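Local coordinates for protein 2,3-bisphosphoglycerate-independent phosphoglycerate mutase (Pyrococcus horikoshii, PDB 2ZKT) that probably interconverts 2-phosphoglycerate and 3-phosphoglycerate in glycolysis, as a metal-dependent mutase of the alkaline phosphatase superfamily that needs no 2,3-bisphosphoglycerate, at residues V2-G7 and L403-S407; K93-F98 and G164-E170; F195-Q200 and N221-I225; F238-V244 and V397-M401. All coordinates share one frame; numbering follows the deposited sequence.

Interaction 1 of 4, residues V2-G7 and L403-S407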
loop_
_atom_site.group_PDB
_atom_site.type_symbol
_atom_site.label_atom_id
_atom_site.label_comp_id
_atom_site.label_asym_id
_atom_site.label_seq_id
_atom_site.Cartn_x
_atom_site.Cartn_y
_atom_site.Cartn_z
ATOM N N VAL B 2 -24.954 18.213 26.369
ATOM C CA VAL B 2 -24.135 17.795 25.186
ATOM C C VAL B 2 -23.089 16.740 25.566
ATOM O O VAL B 2 -22.417 16.837 26.602
ATOM C CB VAL B 2 -23.423 18.999 24.546
ATOM C CG1 VAL B 2 -22.574 18.534 23.364
ATOM C CG2 VAL B 2 -24.461 20.025 24.098
ATOM N N LEU B 3 -22.960 15.739 24.696
ATOM C CA LEU B 3 -22.055 14.610 24.895
ATOM C C LEU B 3 -20.614 14.847 24.424
ATOM O O LEU B 3 -20.373 15.342 23.318
ATOM C CB LEU B 3 -22.639 13.389 24.170
ATOM C CG LEU B 3 -21.951 12.035 24.319
ATOM C CD1 LEU B 3 -22.004 11.575 25.780
ATOM C CD2 LEU B 3 -22.657 11.032 23.417
ATOM N N LYS B 4 -19.659 14.477 25.279
ATOM C CA LYS B 4 -18.240 14.614 24.958
ATOM C C LYS B 4 -17.752 13.301 24.326
ATOM O O LYS B 4 -18.368 12.251 24.512
ATOM C CB LYS B 4 -17.441 14.912 26.230
ATOM C CG LYS B 4 -17.813 16.226 26.907
ATOM C CD LYS B 4 -17.029 16.406 28.203
ATOM C CE LYS B 4 -17.320 17.747 28.859
ATOM N NZ LYS B 4 -16.474 17.925 30.090
ATOM N N ARG B 5 -16.644 13.360 23.587
ATOM C CA ARG B 5 -16.111 12.158 22.941
ATOM C C ARG B 5 -14.692 11.859 23.402
ATOM O O ARG B 5 -14.050 12.696 24.038
ATOM C CB ARG B 5 -16.144 12.332 21.410
ATOM C CG ARG B 5 -17.551 12.325 20.836
ATOM C CD ARG B 5 -17.588 12.541 19.319
ATOM N NE ARG B 5 -17.661 13.960 18.989
ATOM C CZ ARG B 5 -18.658 14.523 18.310
ATOM N NH1 ARG B 5 -19.678 13.785 17.871
ATOM N NH2 ARG B 5 -18.637 15.835 18.079
ATOM N N LYS B 6 -14.217 10.649 23.095
ATOM C CA LYS B 6 -12.854 10.251 23.455
ATOM C C LYS B 6 -11.901 10.639 22.321
ATOM O O LYS B 6 -12.336 11.045 21.237
ATOM C CB LYS B 6 -12.767 8.733 23.678
ATOM C CG LYS B 6 -13.417 8.236 24.957
ATOM C CD LYS B 6 -13.384 6.709 25.042
ATOM C CE LYS B 6 -14.155 6.203 26.260
ATOM N NZ LYS B 6 -13.502 6.629 27.536
ATOM N N GLY B 7 -10.598 10.506 22.567
ATOM C CA GLY B 7 -9.641 10.843 21.532
ATOM C C GLY B 7 -8.642 9.730 21.267
ATOM O O GLY B 7 -8.257 8.998 22.182
ATOM N N LEU B 403 -13.267 18.938 18.688
ATOM C CA LEU B 403 -14.175 17.967 18.084
ATOM C C LEU B 403 -14.754 17.027 19.152
ATOM O O LEU B 403 -15.835 16.460 19.017
ATOM C CB LEU B 403 -13.400 17.129 17.064
ATOM C CG LEU B 403 -13.073 17.892 15.766
ATOM C CD1 LEU B 403 -11.959 17.208 14.973
ATOM C CD2 LEU B 403 -14.268 17.997 14.808
ATOM N N MET B 404 -13.944 16.841 20.229
ATOM C CA MET B 404 -14.369 15.997 21.353
ATOM C C MET B 404 -15.268 16.772 22.333
ATOM O O MET B 404 -15.700 16.252 23.353
ATOM C CB MET B 404 -13.111 15.526 22.108
ATOM C CG MET B 404 -12.310 14.418 21.400
ATOM S SD MET B 404 -10.557 14.419 21.853
ATOM C CE MET B 404 -10.666 13.662 23.487
ATOM N N ASN B 405 -15.548 18.037 22.007
ATOM C CA ASN B 405 -16.387 18.901 22.844
ATOM C C ASN B 405 -15.798 19.090 24.243
ATOM O O ASN B 405 -16.530 19.197 25.229
ATOM C CB ASN B 405 -17.814 18.332 22.949
ATOM C CG ASN B 405 -18.547 18.354 21.616
ATOM O OD1 ASN B 405 -18.435 19.319 20.849
ATOM N ND2 ASN B 405 -19.307 17.298 21.331
ATOM N N ARG B 406 -14.471 19.129 24.320
ATOM C CA ARG B 406 -13.781 19.303 25.590
ATOM C C ARG B 406 -13.037 20.633 25.632
ATOM O O ARG B 406 -12.188 20.853 26.498
ATOM C CB ARG B 406 -12.802 18.141 25.818
ATOM C CG ARG B 406 -13.501 16.797 26.050
ATOM C CD ARG B 406 -12.500 15.641 26.174
ATOM N NE ARG B 406 -13.196 14.354 26.242
ATOM C CZ ARG B 406 -13.785 13.870 27.335
ATOM N NH1 ARG B 406 -13.748 14.556 28.475
ATOM N NH2 ARG B 406 -14.449 12.718 27.272
ATOM N N SER B 407 -13.371 21.526 24.700
ATOM C CA SER B 407 -12.741 22.844 24.631
ATOM C C SER B 407 -13.530 23.922 25.386
ATOM O O SER B 407 -14.771 23.940 25.378
ATOM C CB SER B 407 -12.598 23.278 23.173
ATOM O OG SER B 407 -13.871 23.303 22.538
#
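Arg406 reaches across to the N-terminal segment and lays one face of its guanidinium against the aliphatic part of Lys4, whose CD lies 3.8 Å from NH1. The two side chains cross at about a right angle, and it is the lysine's methylenes, CB and CD, that meet the flat group. At its edge the same guanidinium grips the carbonyl of Arg5 side-on: NE lies 2.9 Å from Arg5 O, while NH2 reaches that oxygen from above the carbonyl plane. An alanine in place of Arg406 would probably leave Arg5 O without both of these donors and strip the cover from the Lys4 methylenes.

Arg5 returns the same kind of hold in the other direction. Its chain turns at chi3 (-89°), which brings NE and NH2 round to Leu403 O, with NH2 at 3.0 Å, and the oxygen lies in the guanidinium plane. NH1 is left for a salt bridge with Glu337. Between the two grips, Arg5 N donates to Met404 O, and Asn405 ND2 reaches Leu3 O at 3.0 Å. Asn405, with positive phi, closes helix 396-403 in a Schellman motif, and this turn presents the Leu403 and Met404 carbonyls to Arg5, just before the strand begins.

Met404 is the apolar piece: CG rests on Lys6 O and its methyl CE lies 3.3 Å from Gly7 N, where glycine leaves room for it. The contact thus ties the N-terminal residues to the turn after helix 396-403, near the C-terminus, where strand 6-12 enters the large mixed sheet beside strands 339-344 and 296-301, with Leu403 and Met404 both resting on Val340.

Interaction 2 of 4, residues K93-F98 and G164-E170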
loop_
_atom_site.group_PDB
_atom_site.type_symbol
_atom_site.label_atom_id
_atom_site.label_comp_id
_atom_site.label_asym_id
_atom_site.label_seq_id
_atom_site.Cartn_x
_atom_site.Cartn_y
_atom_site.Cartn_z
ATOM N N LYS B 93 12.121 17.673 39.504
ATOM C CA LYS B 93 12.249 18.782 38.552
ATOM C C LYS B 93 13.549 19.583 38.677
ATOM O O LYS B 93 13.782 20.515 37.909
ATOM C CB LYS B 93 11.046 19.732 38.673
ATOM C CG LYS B 93 9.735 19.127 38.172
ATOM C CD LYS B 93 8.595 20.136 38.216
ATOM C CE LYS B 93 7.316 19.540 37.638
ATOM N NZ LYS B 93 6.920 18.294 38.357
ATOM N N ASP B 94 14.403 19.223 39.634
ATOM C CA ASP B 94 15.666 19.933 39.790
ATOM C C ASP B 94 16.855 19.100 39.297
ATOM O O ASP B 94 18.004 19.544 39.387
ATOM C CB ASP B 94 15.865 20.342 41.255
ATOM C CG ASP B 94 15.936 19.149 42.188
ATOM O OD1 ASP B 94 15.396 18.079 41.827
ATOM O OD2 ASP B 94 16.522 19.289 43.287
ATOM N N ASP B 95 16.576 17.902 38.764
ATOM C CA ASP B 95 17.633 17.012 38.250
ATOM C C ASP B 95 18.031 17.294 36.792
ATOM O O ASP B 95 17.233 17.813 36.003
ATOM C CB ASP B 95 17.208 15.535 38.355
ATOM C CG ASP B 95 17.063 15.062 39.794
ATOM O OD1 ASP B 95 17.967 15.363 40.597
ATOM O OD2 ASP B 95 16.059 14.382 40.120
ATOM N N LEU B 96 19.272 16.940 36.451
ATOM C CA LEU B 96 19.803 17.111 35.099
ATOM C C LEU B 96 20.177 15.718 34.546
ATOM O O LEU B 96 20.931 14.975 35.183
ATOM C CB LEU B 96 21.043 18.017 35.123
ATOM C CG LEU B 96 21.624 18.386 33.744
ATOM C CD1 LEU B 96 20.559 19.085 32.895
ATOM C CD2 LEU B 96 22.842 19.294 33.927
ATOM N N ALA B 97 19.642 15.371 33.368
ATOM C CA ALA B 97 19.897 14.063 32.756
ATOM C C ALA B 97 20.600 14.162 31.405
ATOM O O ALA B 97 20.501 15.174 30.710
ATOM C CB ALA B 97 18.597 13.304 32.607
ATOM N N PHE B 98 21.312 13.095 31.034
ATOM C CA PHE B 98 22.060 13.064 29.778
ATOM C C PHE B 98 21.924 11.715 29.079
ATOM O O PHE B 98 21.661 10.691 29.721
ATOM C CB PHE B 98 23.555 13.267 30.038
ATOM C CG PHE B 98 23.888 14.475 30.869
ATOM C CD1 PHE B 98 23.754 14.440 32.263
ATOM C CD2 PHE B 98 24.383 15.640 30.264
ATOM C CE1 PHE B 98 24.114 15.543 33.044
ATOM C CE2 PHE B 98 24.746 16.750 31.038
ATOM C CZ PHE B 98 24.613 16.700 32.435
ATOM N N GLY B 164 22.654 9.129 32.140
ATOM C CA GLY B 164 23.329 9.703 33.307
ATOM C C GLY B 164 22.473 10.795 33.952
ATOM O O GLY B 164 22.040 11.741 33.287
ATOM N N ASP B 165 22.241 10.673 35.256
ATOM C CA ASP B 165 21.439 11.668 35.963
ATOM C C ASP B 165 22.176 12.310 37.151
ATOM O O ASP B 165 22.489 11.633 38.132
ATOM C CB ASP B 165 20.136 11.030 36.461
ATOM C CG ASP B 165 19.238 12.029 37.155
ATOM O OD1 ASP B 165 18.778 12.979 36.478
ATOM O OD2 ASP B 165 19.002 11.877 38.375
ATOM N N ASN B 166 22.465 13.607 37.041
ATOM C CA ASN B 166 23.073 14.449 38.072
ATOM C C ASN B 166 22.009 15.128 38.953
ATOM O O ASN B 166 21.133 15.844 38.490
ATOM C CB ASN B 166 23.934 15.510 37.382
ATOM C CG ASN B 166 25.229 14.881 36.929
ATOM O OD1 ASN B 166 25.539 13.733 37.246
ATOM N ND2 ASN B 166 26.004 15.666 36.158
ATOM N N ASP B 167 22.095 14.864 40.278
ATOM C CA ASP B 167 21.049 15.328 41.194
ATOM C C ASP B 167 21.129 16.835 41.512
ATOM O O ASP B 167 22.146 17.493 41.374
ATOM C CB ASP B 167 21.130 14.496 42.477
ATOM C CG ASP B 167 20.396 13.174 42.271
ATOM O OD1 ASP B 167 21.039 12.229 41.807
ATOM O OD2 ASP B 167 19.203 13.104 42.569
ATOM N N PRO B 168 20.012 17.358 42.036
ATOM C CA PRO B 168 19.609 18.762 41.953
ATOM C C PRO B 168 20.574 19.719 41.210
ATOM O O PRO B 168 21.045 20.719 41.751
ATOM C CB PRO B 168 19.390 19.168 43.406
ATOM C CG PRO B 168 18.904 17.896 44.134
ATOM C CD PRO B 168 19.127 16.759 43.018
ATOM N N HIS B 169 20.813 19.415 39.907
ATOM C CA HIS B 169 21.716 20.263 39.121
ATOM C C HIS B 169 21.058 20.837 37.848
ATOM O O HIS B 169 21.724 21.181 36.880
ATOM C CB HIS B 169 22.931 19.414 38.725
ATOM C CG HIS B 169 24.003 19.547 39.779
ATOM N ND1 HIS B 169 24.024 18.807 40.917
ATOM C CD2 HIS B 169 25.116 20.400 39.781
ATOM C CE1 HIS B 169 25.122 19.207 41.591
ATOM N NE2 HIS B 169 25.795 20.160 40.935
ATOM N N GLU B 170 19.709 20.910 37.855
ATOM C CA GLU B 170 18.997 21.352 36.647
ATOM C C GLU B 170 19.478 22.721 36.129
ATOM O O GLU B 170 19.479 22.999 34.934
ATOM C CB GLU B 170 17.499 21.411 36.969
ATOM C CG GLU B 170 17.185 22.398 38.098
ATOM C CD GLU B 170 17.069 23.796 37.525
ATOM O OE1 GLU B 170 16.413 23.959 36.503
ATOM O OE2 GLU B 170 17.643 24.716 38.111
#
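Leu96 and Asn166 exchange backbone bonds at the well-packed end, Leu96 N to Asn166 O at 3.0 Å and Asn166 N to Leu96 O at 2.8 Å. Two residues on, Phe98 and Gly164 form the next hydrogen-bonded pair, with Phe98 N 2.7 Å from Gly164 O. That oxygen also lies at the edge of the Phe98 ring, near its plane. The ring's CE1 comes within 3.6 Å of Asn166 ND2, the ring and amide planes 69° apart. Ala97 and Asp165 make the non-hydrogen-bonded pair between, facing the other side of the sheet.

These are antiparallel neighbours in the four-stranded sheet, 96-103 and 161-166, with helix 186-203 lying over the face of Leu96, Phe98 and Asn166 and meeting the last two through Leu192.

Beyond Asn166 the pairing gives way to a polar, more open turn. Asp95 and Asp167 come together here, Asp95 OD1 3.2 Å from Asp167 OD2, and Asp165, from the strand, lies across from Asp95 with their carboxylate planes 83° apart. Such crowding may raise the proton affinity of one of them, though Asp95 OD2 has a hydrogen bond from Ser92 N. Near the exposed Pro168, Asp94 uses its backbone oxygen to take Glu170 N at 2.7 Å, while its CB lies 4.0 Å from Glu170 CG. A glycine in place of Asp94 would probably keep that backbone bond but open a gap beside the Glu170 chain and allow the turn more movement.

Interaction 3 of 4, residues F195-Q200 and N221-I225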
loop_
_atom_site.group_PDB
_atom_site.type_symbol
_atom_site.label_atom_id
_atom_site.label_comp_id
_atom_site.label_asym_id
_atom_site.label_seq_id
_atom_site.Cartn_x
_atom_site.Cartn_y
_atom_site.Cartn_z
ATOM N N PHE B 195 33.858 12.747 36.116
ATOM C CA PHE B 195 33.059 11.533 35.963
ATOM C C PHE B 195 33.575 10.653 34.817
ATOM O O PHE B 195 33.515 9.429 34.852
ATOM C CB PHE B 195 31.631 11.989 35.661
ATOM C CG PHE B 195 30.716 10.805 35.649
ATOM C CD1 PHE B 195 30.227 10.308 36.851
ATOM C CD2 PHE B 195 30.359 10.217 34.443
ATOM C CE1 PHE B 195 29.374 9.212 36.846
ATOM C CE2 PHE B 195 29.499 9.116 34.447
ATOM C CZ PHE B 195 29.009 8.608 35.647
ATOM N N VAL B 196 34.051 11.319 33.747
ATOM C CA VAL B 196 34.606 10.588 32.613
ATOM C C VAL B 196 35.958 9.966 32.970
ATOM O O VAL B 196 36.272 8.835 32.610
ATOM C CB VAL B 196 34.750 11.554 31.434
ATOM C CG1 VAL B 196 35.460 10.848 30.278
ATOM C CG2 VAL B 196 33.379 12.004 30.971
ATOM N N LYS B 197 36.791 10.771 33.657
ATOM C CA LYS B 197 38.057 10.239 34.160
ATOM C C LYS B 197 37.830 9.061 35.118
ATOM O O LYS B 197 38.430 7.998 35.007
ATOM C CB LYS B 197 38.790 11.368 34.895
ATOM C CG LYS B 197 39.430 12.371 33.929
ATOM C CD LYS B 197 40.109 13.530 34.666
ATOM C CE LYS B 197 40.883 14.457 33.719
ATOM N NZ LYS B 197 41.538 15.514 34.492
ATOM N N LYS B 198 36.952 9.302 36.115
ATOM C CA LYS B 198 36.676 8.258 37.099
ATOM C C LYS B 198 36.016 7.033 36.453
ATOM O O LYS B 198 36.371 5.888 36.705
ATOM C CB LYS B 198 35.761 8.841 38.177
ATOM C CG LYS B 198 36.534 9.230 39.445
ATOM C CD LYS B 198 35.636 9.900 40.490
ATOM C CE LYS B 198 36.379 10.978 41.292
ATOM N NZ LYS B 198 35.915 10.965 42.681
ATOM N N ALA B 199 34.992 7.310 35.618
ATOM C CA ALA B 199 34.293 6.234 34.918
ATOM C C ALA B 199 35.270 5.345 34.138
ATOM O O ALA B 199 35.176 4.123 34.113
ATOM C CB ALA B 199 33.278 6.866 33.958
ATOM N N GLN B 200 36.220 6.022 33.453
ATOM C CA GLN B 200 37.191 5.292 32.635
ATOM C C GLN B 200 37.934 4.215 33.441
ATOM O O GLN B 200 38.201 3.117 32.963
ATOM C CB GLN B 200 38.193 6.304 32.070
ATOM C CG GLN B 200 39.009 5.730 30.907
ATOM C CD GLN B 200 39.939 6.796 30.369
ATOM O OE1 GLN B 200 39.838 7.259 29.243
ATOM N NE2 GLN B 200 40.891 7.182 31.248
ATOM N N ASN B 221 35.603 1.743 26.941
ATOM C CA ASN B 221 36.296 2.351 28.079
ATOM C C ASN B 221 36.071 3.856 28.215
ATOM O O ASN B 221 36.589 4.485 29.149
ATOM C CB ASN B 221 37.808 2.067 27.995
ATOM C CG ASN B 221 38.500 2.878 26.905
ATOM O OD1 ASN B 221 37.998 2.994 25.777
ATOM N ND2 ASN B 221 39.670 3.438 27.234
ATOM N N TYR B 222 35.313 4.443 27.290
ATOM C CA TYR B 222 35.053 5.872 27.386
ATOM C C TYR B 222 33.561 6.191 27.368
ATOM O O TYR B 222 32.738 5.414 26.864
ATOM C CB TYR B 222 35.769 6.639 26.271
ATOM C CG TYR B 222 36.037 8.079 26.666
ATOM C CD1 TYR B 222 36.840 8.376 27.773
ATOM C CD2 TYR B 222 35.482 9.141 25.949
ATOM C CE1 TYR B 222 37.084 9.694 28.157
ATOM C CE2 TYR B 222 35.720 10.466 26.326
ATOM C CZ TYR B 222 36.521 10.738 27.428
ATOM O OH TYR B 222 36.766 12.048 27.800
ATOM N N LEU B 223 33.220 7.351 27.918
ATOM C CA LEU B 223 31.828 7.774 28.007
ATOM C C LEU B 223 31.536 9.060 27.222
ATOM O O LEU B 223 32.114 10.108 27.520
ATOM C CB LEU B 223 31.473 7.980 29.491
ATOM C CG LEU B 223 31.098 6.745 30.320
ATOM C CD1 LEU B 223 30.326 7.140 31.568
ATOM C CD2 LEU B 223 30.290 5.786 29.446
ATOM N N LEU B 224 30.670 8.976 26.206
ATOM C CA LEU B 224 30.297 10.182 25.452
ATOM C C LEU B 224 28.952 10.648 26.025
ATOM O O LEU B 224 27.936 9.964 25.888
ATOM C CB LEU B 224 30.179 9.901 23.946
ATOM C CG LEU B 224 31.510 9.621 23.223
ATOM C CD1 LEU B 224 31.264 9.582 21.712
ATOM C CD2 LEU B 224 32.541 10.699 23.564
ATOM N N ILE B 225 28.976 11.811 26.687
ATOM C CA ILE B 225 27.794 12.383 27.341
ATOM C C ILE B 225 27.271 13.612 26.608
ATOM O O ILE B 225 28.007 14.570 26.365
ATOM C CB ILE B 225 28.117 12.808 28.801
ATOM C CG1 ILE B 225 28.773 11.646 29.560
ATOM C CG2 ILE B 225 26.840 13.232 29.514
ATOM C CD1 ILE B 225 29.264 12.020 30.952
#
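Helix 195-200 runs roughly antiparallel to strand 222-225, their N-to-C directions 149° apart and their axes approaching to 7.8 Å. Leu223 points from the strand toward the helix, its methyl CD1 fitting between Phe195 and Ala199: it lies 3.6 Å from Phe195 CE2 and 3.8 Å from Ala199 CB. The Phe195 ring, its CG anti to the backbone N (chi1 -173°), leaves the helix roughly at right angles to its axis, and its far edge comes nearer the strand; it also reaches Ile225, whose CD1 stands 4.1 Å from CD2. Val196 and Ile225 run by one another head to tail, CG2 of the valine near CD1 of the isoleucine.

The helix is thus packed on one face of an antiparallel sheet, in the alpha/beta layering of this smaller part of the molecule. Strand 222-229 is outermost in that sheet within this chain, and a classic beta bulge, with Asn221 and Tyr222 both facing Ala103, marks where it starts beside strand 96-103.

At the bulge the chemistry turns polar. The extended Gln200 chain passes Asn221, CG lying 3.2 Å from Asn221 O, and brings OE1 to 3.5 Å from Tyr222 CD1, the amide and ring planes 47° apart. Asn221 turns its own OD1 to Leu105 N.

Interaction 4 of 4, residues F238-V244 and V397-M401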
loop_
_atom_site.group_PDB
_atom_site.type_symbol
_atom_site.label_atom_id
_atom_site.label_comp_id
_atom_site.label_asym_id
_atom_site.label_seq_id
_atom_site.Cartn_x
_atom_site.Cartn_y
_atom_site.Cartn_z
ATOM N N PHE B 238 -0.825 17.809 30.625
ATOM C CA PHE B 238 -1.873 17.536 29.638
ATOM C C PHE B 238 -3.210 17.245 30.340
ATOM O O PHE B 238 -4.235 17.880 30.057
ATOM C CB PHE B 238 -1.456 16.322 28.788
ATOM C CG PHE B 238 -2.269 16.134 27.530
ATOM C CD1 PHE B 238 -1.899 16.774 26.345
ATOM C CD2 PHE B 238 -3.380 15.289 27.524
ATOM C CE1 PHE B 238 -2.618 16.577 25.165
ATOM C CE2 PHE B 238 -4.114 15.079 26.351
ATOM C CZ PHE B 238 -3.728 15.727 25.162
ATOM N N THR B 239 -3.173 16.278 31.263
ATOM C CA THR B 239 -4.346 15.850 32.032
ATOM C C THR B 239 -5.112 17.004 32.665
ATOM O O THR B 239 -6.341 17.073 32.554
ATOM C CB THR B 239 -3.942 14.865 33.164
ATOM O OG1 THR B 239 -2.808 15.398 33.871
ATOM C CG2 THR B 239 -3.592 13.481 32.589
ATOM N N GLU B 240 -4.400 17.918 33.329
ATOM C CA GLU B 240 -5.081 19.039 33.969
ATOM C C GLU B 240 -5.481 20.107 32.961
ATOM O O GLU B 240 -6.565 20.693 33.056
ATOM C CB GLU B 240 -4.213 19.652 35.086
ATOM C CG GLU B 240 -2.870 20.205 34.647
ATOM C CD GLU B 240 -2.084 20.808 35.812
ATOM O OE1 GLU B 240 -2.624 21.729 36.476
ATOM O OE2 GLU B 240 -0.932 20.366 36.064
ATOM N N GLN B 241 -4.615 20.340 31.978
ATOM C CA GLN B 241 -4.885 21.350 30.957
ATOM C C GLN B 241 -6.244 21.104 30.282
ATOM O O GLN B 241 -7.070 22.012 30.172
ATOM C CB GLN B 241 -3.757 21.335 29.919
ATOM C CG GLN B 241 -3.879 22.379 28.825
ATOM C CD GLN B 241 -2.708 22.318 27.846
ATOM O OE1 GLN B 241 -2.699 23.013 26.823
ATOM N NE2 GLN B 241 -1.710 21.485 28.158
ATOM N N TRP B 242 -6.478 19.861 29.864
ATOM C CA TRP B 242 -7.718 19.500 29.181
ATOM C C TRP B 242 -8.731 18.759 30.062
ATOM O O TRP B 242 -9.824 18.416 29.599
ATOM C CB TRP B 242 -7.390 18.652 27.937
ATOM C CG TRP B 242 -6.435 19.338 26.981
ATOM C CD1 TRP B 242 -5.086 19.110 26.848
ATOM C CD2 TRP B 242 -6.757 20.389 26.047
ATOM N NE1 TRP B 242 -4.552 19.950 25.895
ATOM C CE2 TRP B 242 -5.552 20.746 25.388
ATOM C CE3 TRP B 242 -7.945 21.061 25.708
ATOM C CZ2 TRP B 242 -5.500 21.752 24.399
ATOM C CZ3 TRP B 242 -7.898 22.061 24.725
ATOM C CH2 TRP B 242 -6.680 22.393 24.083
ATOM N N LYS B 243 -8.365 18.508 31.322
ATOM C CA LYS B 243 -9.258 17.820 32.272
ATOM C C LYS B 243 -9.696 16.453 31.740
ATOM O O LYS B 243 -10.893 16.176 31.585
ATOM C CB LYS B 243 -10.494 18.681 32.553
ATOM C CG LYS B 243 -10.152 20.101 33.005
ATOM C CD LYS B 243 -11.404 20.953 33.142
ATOM C CE LYS B 243 -11.058 22.379 33.549
ATOM N NZ LYS B 243 -12.275 23.235 33.644
ATOM N N VAL B 244 -8.710 15.599 31.478
ATOM C CA VAL B 244 -8.971 14.268 30.955
ATOM C C VAL B 244 -7.991 13.252 31.547
ATOM O O VAL B 244 -6.963 13.624 32.150
ATOM C CB VAL B 244 -8.779 14.232 29.404
ATOM C CG1 VAL B 244 -9.747 15.198 28.718
ATOM C CG2 VAL B 244 -7.324 14.580 29.057
ATOM N N VAL B 397 -3.935 18.797 18.918
ATOM C CA VAL B 397 -4.682 18.436 20.112
ATOM C C VAL B 397 -5.869 19.385 20.325
ATOM O O VAL B 397 -6.996 18.933 20.573
ATOM C CB VAL B 397 -3.746 18.404 21.359
ATOM C CG1 VAL B 397 -4.570 18.352 22.654
ATOM C CG2 VAL B 397 -2.823 17.170 21.267
ATOM N N PRO B 398 -5.640 20.711 20.218
ATOM C CA PRO B 398 -6.756 21.655 20.409
ATOM C C PRO B 398 -7.918 21.355 19.459
ATOM O O PRO B 398 -9.091 21.383 19.856
ATOM C CB PRO B 398 -6.116 23.013 20.125
ATOM C CG PRO B 398 -4.715 22.829 20.653
ATOM C CD PRO B 398 -4.351 21.439 20.112
ATOM N N ILE B 399 -7.592 21.074 18.193
ATOM C CA ILE B 399 -8.645 20.764 17.225
ATOM C C ILE B 399 -9.326 19.431 17.601
ATOM O O ILE B 399 -10.539 19.270 17.420
ATOM C CB ILE B 399 -8.063 20.691 15.781
ATOM C CG1 ILE B 399 -7.728 22.108 15.297
ATOM C CG2 ILE B 399 -9.042 20.010 14.832
ATOM C CD1 ILE B 399 -6.950 22.126 13.974
ATOM N N MET B 400 -8.546 18.476 18.117
ATOM C CA MET B 400 -9.126 17.191 18.515
ATOM C C MET B 400 -10.013 17.417 19.722
ATOM O O MET B 400 -11.132 16.904 19.784
ATOM C CB MET B 400 -8.049 16.172 18.897
ATOM C CG MET B 400 -7.385 15.505 17.739
ATOM S SD MET B 400 -6.104 14.387 18.294
ATOM C CE MET B 400 -7.058 12.875 18.547
ATOM N N MET B 401 -9.506 18.191 20.682
ATOM C CA MET B 401 -10.253 18.472 21.903
ATOM C C MET B 401 -11.555 19.194 21.596
ATOM O O MET B 401 -12.570 18.952 22.253
ATOM C CB MET B 401 -9.397 19.287 22.886
ATOM C CG MET B 401 -8.303 18.462 23.591
ATOM S SD MET B 401 -8.978 17.163 24.674
ATOM C CE MET B 401 -7.541 16.080 24.896
#
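Met401 lays its CG over one face of the Trp242 indole, 3.6 Å from the centroid of the six-membered ring, in a CH-pi contact. Its chain bends at chi2 (-65°), carrying SD past the five-membered ring, whose centroid is 4.6 Å away in an oblique Met-aromatic contact. The methyl CE then goes on to Phe238, 3.8 Å from CZ. Val397 wedges in beside it: CG1 sits on the same indole face toward the rim, 3.6 Å from Trp242 NE1, and equally meets Phe238 CE1. Further out, Pro398 CG approaches the far end of the indole at CZ2.

The two aromatic rings also pack on each other. Trp242 CD1 stands above the centre of the Phe238 ring, 3.8 Å from its plane, while Gln241 CG lies against the indole's opposite face. A Schellman motif with Lys243 as its C-prime residue, one of its two bonds weak, turns the chain, and Val244 CG2 comes back to lie 4.4 Å from Met401 CE.

Phe238 also meets the rings of Phe264 and Phe296, and Met401 touches Phe296 as well. The axes of 238-242 and 397-401 are inclined at 49° and approach to 12.8 Å, a wide separation that the large side chains bridge, next to strand 296-301 of the large mixed sheet.

Overall arrangement
Interactions 1 and 4 use the same C-terminal helix, 396-403, and their centres lie about 10 Å apart: Arg406 N probably bonds to Met401 O, and Arg406 CD packs on Val244. Their chemistry differs with depth, interaction 1 being a polar surface contact and interaction 4 a buried, apolar one. Interactions 2 and 3 belong to the smaller antiparallel sheet, where strands 96-103 and 222-229 are neighbours, and meet where Phe98 packs on Ile225. The first is strand pairing by backbone bonds, the second helix-on-sheet packing by side chains; both are partly buried. Interactions 1 and 3 are about 51 Å apart between centres, on opposite sides of the chain's centre.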